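Local atomic coordinates of endo-1,3-beta-glucanase, family GH16 (Zobellia galactanivorans, PDB entry 4CRQ), a protein that probably hydrolyses internal beta-1,3-glucosidic bonds of laminarin through its family 16 catalytic module, the part of a longer modular protein present here. Residues C113-R121 with Y159-W170. The protein carries 1 engineered substitution. Numbering follows the deposited sequence.
Sequences CGEIDIMSR and YSVEWDANSIKW. Engineered in segment 113-121: Ser120 (natural residue Glu).
Ile116 drives its CD1 methyl over one face of the Trp163 indole, 4.2 Å from the centroid of the six-membered ring, and Ile116 CD1 also meets Ile168 CD1 tip to tip at 3.9 Å. With chi1 at -53°, CG1 lies beside the backbone N and CG2 anti to it, which sends CG2 toward Val161 CG1 and Trp170 CZ2. Ile118 crosses Val161 at about a right angle, Ile118 CG1 lying 3.8 Å from Val161 CG2, while Ile118 CG2 presses on the backbone of Ser160. Met119 CG sits over the Tyr159 ring, 3.6 Å from the centroid, and SD stands higher above the same ring in a more distant Met-aromatic contact.

One polar bond joins the two segments: Trp170 NE1 donates to Asp117 O at 2.8 Å. It is bent (142° at the hydrogen), the donor above the carbonyl plane and the acceptor tilted 20° from the indole plane. Trp163 turns its NE1 elsewhere, to Phe192 O.

Opposite Phe98 of strand 94-102 the chain fits two residues, Ile118 and Met119, a classic beta bulge. Strands 115-117 and 119-120 pack here on the 156-172 hairpin, in the hydrophobic core of the GH16 beta-sandwich (jelly roll).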
loop_
_atom_site.group_PDB
_atom_site.type_symbol
_atom_site.label_atom_id
_atom_site.label_comp_id
_atom_site.label_asym_id
_atom_site.label_seq_id
_atom_site.Cartn_x
_atom_site.Cartn_y
_atom_site.Cartn_z
ATOM N N CYS A 113 -8.862 -12.573 -4.368
ATOM C CA CYS A 113 -7.425 -12.770 -4.143
ATOM C C CYS A 113 -6.967 -12.363 -2.737
ATOM O O CYS A 113 -5.942 -12.841 -2.259
ATOM C CB CYS A 113 -6.614 -11.980 -5.160
ATOM S SG CYS A 113 -6.916 -10.197 -5.109
ATOM N N GLY A 114 -7.734 -11.467 -2.105
ATOM C CA GLY A 114 -7.416 -10.910 -0.788
ATOM C C GLY A 114 -6.496 -9.708 -0.939
ATOM O O GLY A 114 -5.676 -9.619 -1.869
ATOM N N GLU A 115 -6.639 -8.774 -0.012
ATOM C CA GLU A 115 -5.833 -7.575 0.029
ATOM C C GLU A 115 -5.545 -7.220 1.471
ATOM O O GLU A 115 -6.450 -7.208 2.301
ATOM C CB GLU A 115 -6.584 -6.427 -0.644
ATOM C CG GLU A 115 -5.856 -5.068 -0.642
ATOM C CD GLU A 115 -6.672 -3.924 -1.249
ATOM O OE1 GLU A 115 -7.606 -4.162 -2.044
ATOM O OE2 GLU A 115 -6.397 -2.743 -0.950
ATOM N N ILE A 116 -4.288 -6.900 1.762
ATOM C CA ILE A 116 -3.882 -6.437 3.094
ATOM C C ILE A 116 -3.348 -5.025 2.909
ATOM O O ILE A 116 -2.294 -4.841 2.297
ATOM C CB ILE A 116 -2.797 -7.324 3.771
ATOM C CG1 ILE A 116 -3.215 -8.816 3.798
ATOM C CG2 ILE A 116 -2.474 -6.789 5.199
ATOM C CD1 ILE A 116 -2.116 -9.759 4.284
ATOM N N ASP A 117 -4.085 -4.035 3.417
ATOM C CA ASP A 117 -3.625 -2.647 3.410
ATOM C C ASP A 117 -2.880 -2.412 4.722
ATOM O O ASP A 117 -3.500 -2.334 5.783
ATOM C CB ASP A 117 -4.801 -1.669 3.242
ATOM C CG ASP A 117 -5.589 -1.923 1.967
ATOM O OD1 ASP A 117 -4.967 -2.200 0.923
ATOM O OD2 ASP A 117 -6.833 -1.844 1.981
ATOM N N ILE A 118 -1.544 -2.312 4.636
ATOM C CA ILE A 118 -0.696 -2.149 5.830
ATOM C C ILE A 118 -0.810 -0.708 6.334
ATOM O O ILE A 118 -0.984 -0.459 7.537
ATOM C CB ILE A 118 0.763 -2.564 5.534
ATOM C CG1 ILE A 118 0.758 -4.018 5.042
ATOM C CG2 ILE A 118 1.634 -2.345 6.777
ATOM C CD1 ILE A 118 2.113 -4.476 4.568
ATOM N N MET A 119 -0.708 0.241 5.401
ATOM C CA MET A 119 -0.893 1.643 5.716
ATOM C C MET A 119 -1.622 2.296 4.547
ATOM O O MET A 119 -1.235 2.076 3.396
ATOM C CB MET A 119 0.473 2.335 5.940
ATOM C CG MET A 119 0.404 3.852 6.245
ATOM S SD MET A 119 0.023 4.946 4.846
ATOM C CE MET A 119 1.436 4.683 3.757
ATOM N N SER A 120 -2.669 3.078 4.843
ATOM C CA SER A 120 -3.201 4.021 3.840
ATOM C C SER A 120 -3.563 5.308 4.599
ATOM O O SER A 120 -3.834 5.290 5.806
ATOM C CB SER A 120 -4.362 3.450 3.029
ATOM O OG SER A 120 -5.453 3.173 3.865
ATOM N N ARG A 121 -3.527 6.431 3.885
ATOM C CA ARG A 121 -3.890 7.718 4.463
ATOM C C ARG A 121 -4.545 8.550 3.385
ATOM O O ARG A 121 -4.219 8.385 2.213
ATOM C CB ARG A 121 -2.639 8.439 5.005
ATOM C CG ARG A 121 -2.943 9.772 5.699
ATOM C CD ARG A 121 -1.684 10.561 5.895
ATOM N NE ARG A 121 -1.943 11.826 6.577
ATOM C CZ ARG A 121 -1.245 12.936 6.391
ATOM N NH1 ARG A 121 -0.229 12.962 5.517
ATOM N NH2 ARG A 121 -1.573 14.027 7.086
ATOM N N TYR A 159 5.452 1.362 9.642
ATOM C CA TYR A 159 4.121 0.782 9.408
ATOM C C TYR A 159 4.299 -0.700 9.177
ATOM O O TYR A 159 5.091 -1.077 8.298
ATOM C CB TYR A 159 3.479 1.424 8.196
ATOM C CG TYR A 159 3.283 2.913 8.398
ATOM C CD1 TYR A 159 2.176 3.389 9.128
ATOM C CD2 TYR A 159 4.208 3.856 7.881
ATOM C CE1 TYR A 159 1.993 4.743 9.330
ATOM C CE2 TYR A 159 4.021 5.236 8.079
ATOM C CZ TYR A 159 2.905 5.681 8.805
ATOM O OH TYR A 159 2.648 7.021 9.034
ATOM N N SER A 160 3.593 -1.565 9.933
ATOM C CA SER A 160 3.807 -3.000 9.750
ATOM C C SER A 160 2.539 -3.796 10.002
ATOM O O SER A 160 1.598 -3.307 10.648
ATOM C CB SER A 160 4.921 -3.489 10.705
ATOM O OG SER A 160 4.490 -3.356 12.052
ATOM N N VAL A 161 2.540 -5.022 9.488
ATOM C CA VAL A 161 1.567 -6.021 9.872
ATOM C C VAL A 161 2.308 -7.256 10.304
ATOM O O VAL A 161 3.357 -7.556 9.717
ATOM C CB VAL A 161 0.558 -6.414 8.749
ATOM C CG1 VAL A 161 -0.418 -5.286 8.507
ATOM C CG2 VAL A 161 1.274 -6.907 7.468
ATOM N N GLU A 162 1.793 -7.954 11.310
ATOM C CA GLU A 162 2.260 -9.313 11.633
ATOM C C GLU A 162 1.142 -10.250 11.186
ATOM O O GLU A 162 0.004 -10.147 11.666
ATOM C CB GLU A 162 2.556 -9.503 13.107
ATOM C CG GLU A 162 3.837 -8.840 13.554
ATOM C CD GLU A 162 4.084 -8.934 15.050
ATOM O OE1 GLU A 162 3.249 -9.476 15.818
ATOM O OE2 GLU A 162 5.143 -8.439 15.465
ATOM N N TRP A 163 1.478 -11.148 10.263
ATOM C CA TRP A 163 0.535 -12.050 9.641
ATOM C C TRP A 163 0.946 -13.476 9.857
ATOM O O TRP A 163 2.025 -13.835 9.445
ATOM C CB TRP A 163 0.496 -11.658 8.167
ATOM C CG TRP A 163 -0.173 -12.576 7.176
ATOM C CD1 TRP A 163 -1.289 -13.408 7.363
ATOM C CD2 TRP A 163 0.208 -12.748 5.787
ATOM N NE1 TRP A 163 -1.603 -14.075 6.204
ATOM C CE2 TRP A 163 -0.737 -13.723 5.211
ATOM C CE3 TRP A 163 1.216 -12.210 4.972
ATOM C CZ2 TRP A 163 -0.656 -14.130 3.880
ATOM C CZ3 TRP A 163 1.289 -12.633 3.632
ATOM C CH2 TRP A 163 0.368 -13.575 3.101
ATOM N N ASP A 164 0.110 -14.277 10.517
ATOM C CA ASP A 164 0.381 -15.717 10.678
ATOM C C ASP A 164 -0.853 -16.500 10.196
ATOM O O ASP A 164 -1.808 -15.909 9.655
ATOM C CB ASP A 164 0.779 -16.052 12.125
ATOM C CG ASP A 164 -0.296 -15.739 13.138
ATOM O OD1 ASP A 164 -1.512 -15.734 12.855
ATOM O OD2 ASP A 164 0.149 -15.489 14.263
ATOM N N ALA A 165 -0.847 -17.815 10.396
ATOM C CA ALA A 165 -1.975 -18.652 9.977
ATOM C C ALA A 165 -3.311 -18.286 10.668
ATOM O O ALA A 165 -4.385 -18.563 10.134
ATOM C CB ALA A 165 -1.638 -20.120 10.197
ATOM N N ASN A 166 -3.237 -17.657 11.840
ATOM C CA ASN A 166 -4.430 -17.369 12.667
ATOM C C ASN A 166 -4.920 -15.929 12.723
ATOM O O ASN A 166 -6.095 -15.694 13.039
ATOM C CB ASN A 166 -4.176 -17.846 14.105
ATOM C CG ASN A 166 -4.023 -19.345 14.196
ATOM O OD1 ASN A 166 -4.766 -20.098 13.564
ATOM N ND2 ASN A 166 -3.054 -19.791 14.981
ATOM N N SER A 167 -4.050 -14.964 12.429
ATOM C CA SER A 167 -4.438 -13.561 12.555
ATOM C C SER A 167 -3.594 -12.631 11.719
ATOM O O SER A 167 -2.521 -13.020 11.260
ATOM C CB SER A 167 -4.302 -13.118 14.029
ATOM O OG SER A 167 -2.944 -13.190 14.450
ATOM N N ILE A 168 -4.087 -11.409 11.517
ATOM C CA ILE A 168 -3.258 -10.313 10.968
ATOM C C ILE A 168 -3.384 -9.234 12.033
ATOM O O ILE A 168 -4.505 -8.924 12.483
ATOM C CB ILE A 168 -3.702 -9.814 9.582
ATOM C CG1 ILE A 168 -3.617 -10.960 8.566
ATOM C CG2 ILE A 168 -2.872 -8.598 9.119
ATOM C CD1 ILE A 168 -4.381 -10.742 7.269
ATOM N N LYS A 169 -2.250 -8.660 12.415
ATOM C CA LYS A 169 -2.206 -7.557 13.374
ATOM C C LYS A 169 -1.527 -6.379 12.691
ATOM O O LYS A 169 -0.543 -6.585 11.967
ATOM C CB LYS A 169 -1.452 -7.961 14.651
ATOM C CG LYS A 169 -2.044 -9.140 15.434
ATOM C CD LYS A 169 -1.045 -9.566 16.499
ATOM C CE LYS A 169 -1.281 -10.972 17.044
ATOM N NZ LYS A 169 -2.070 -10.980 18.287
ATOM N N TRP A 170 -2.022 -5.158 12.932
ATOM C CA TRP A 170 -1.429 -3.929 12.384
ATOM C C TRP A 170 -0.797 -3.103 13.473
ATOM O O TRP A 170 -1.291 -3.074 14.618
ATOM C CB TRP A 170 -2.484 -3.052 11.707
ATOM C CG TRP A 170 -3.042 -3.565 10.413
ATOM C CD1 TRP A 170 -2.725 -3.146 9.124
ATOM C CD2 TRP A 170 -4.052 -4.614 10.240
ATOM N NE1 TRP A 170 -3.434 -3.846 8.193
ATOM C CE2 TRP A 170 -4.258 -4.746 8.792
ATOM C CE3 TRP A 170 -4.788 -5.435 11.114
ATOM C CZ2 TRP A 170 -5.164 -5.663 8.253
ATOM C CZ3 TRP A 170 -5.698 -6.352 10.561
ATOM C CH2 TRP A 170 -5.876 -6.464 9.161
#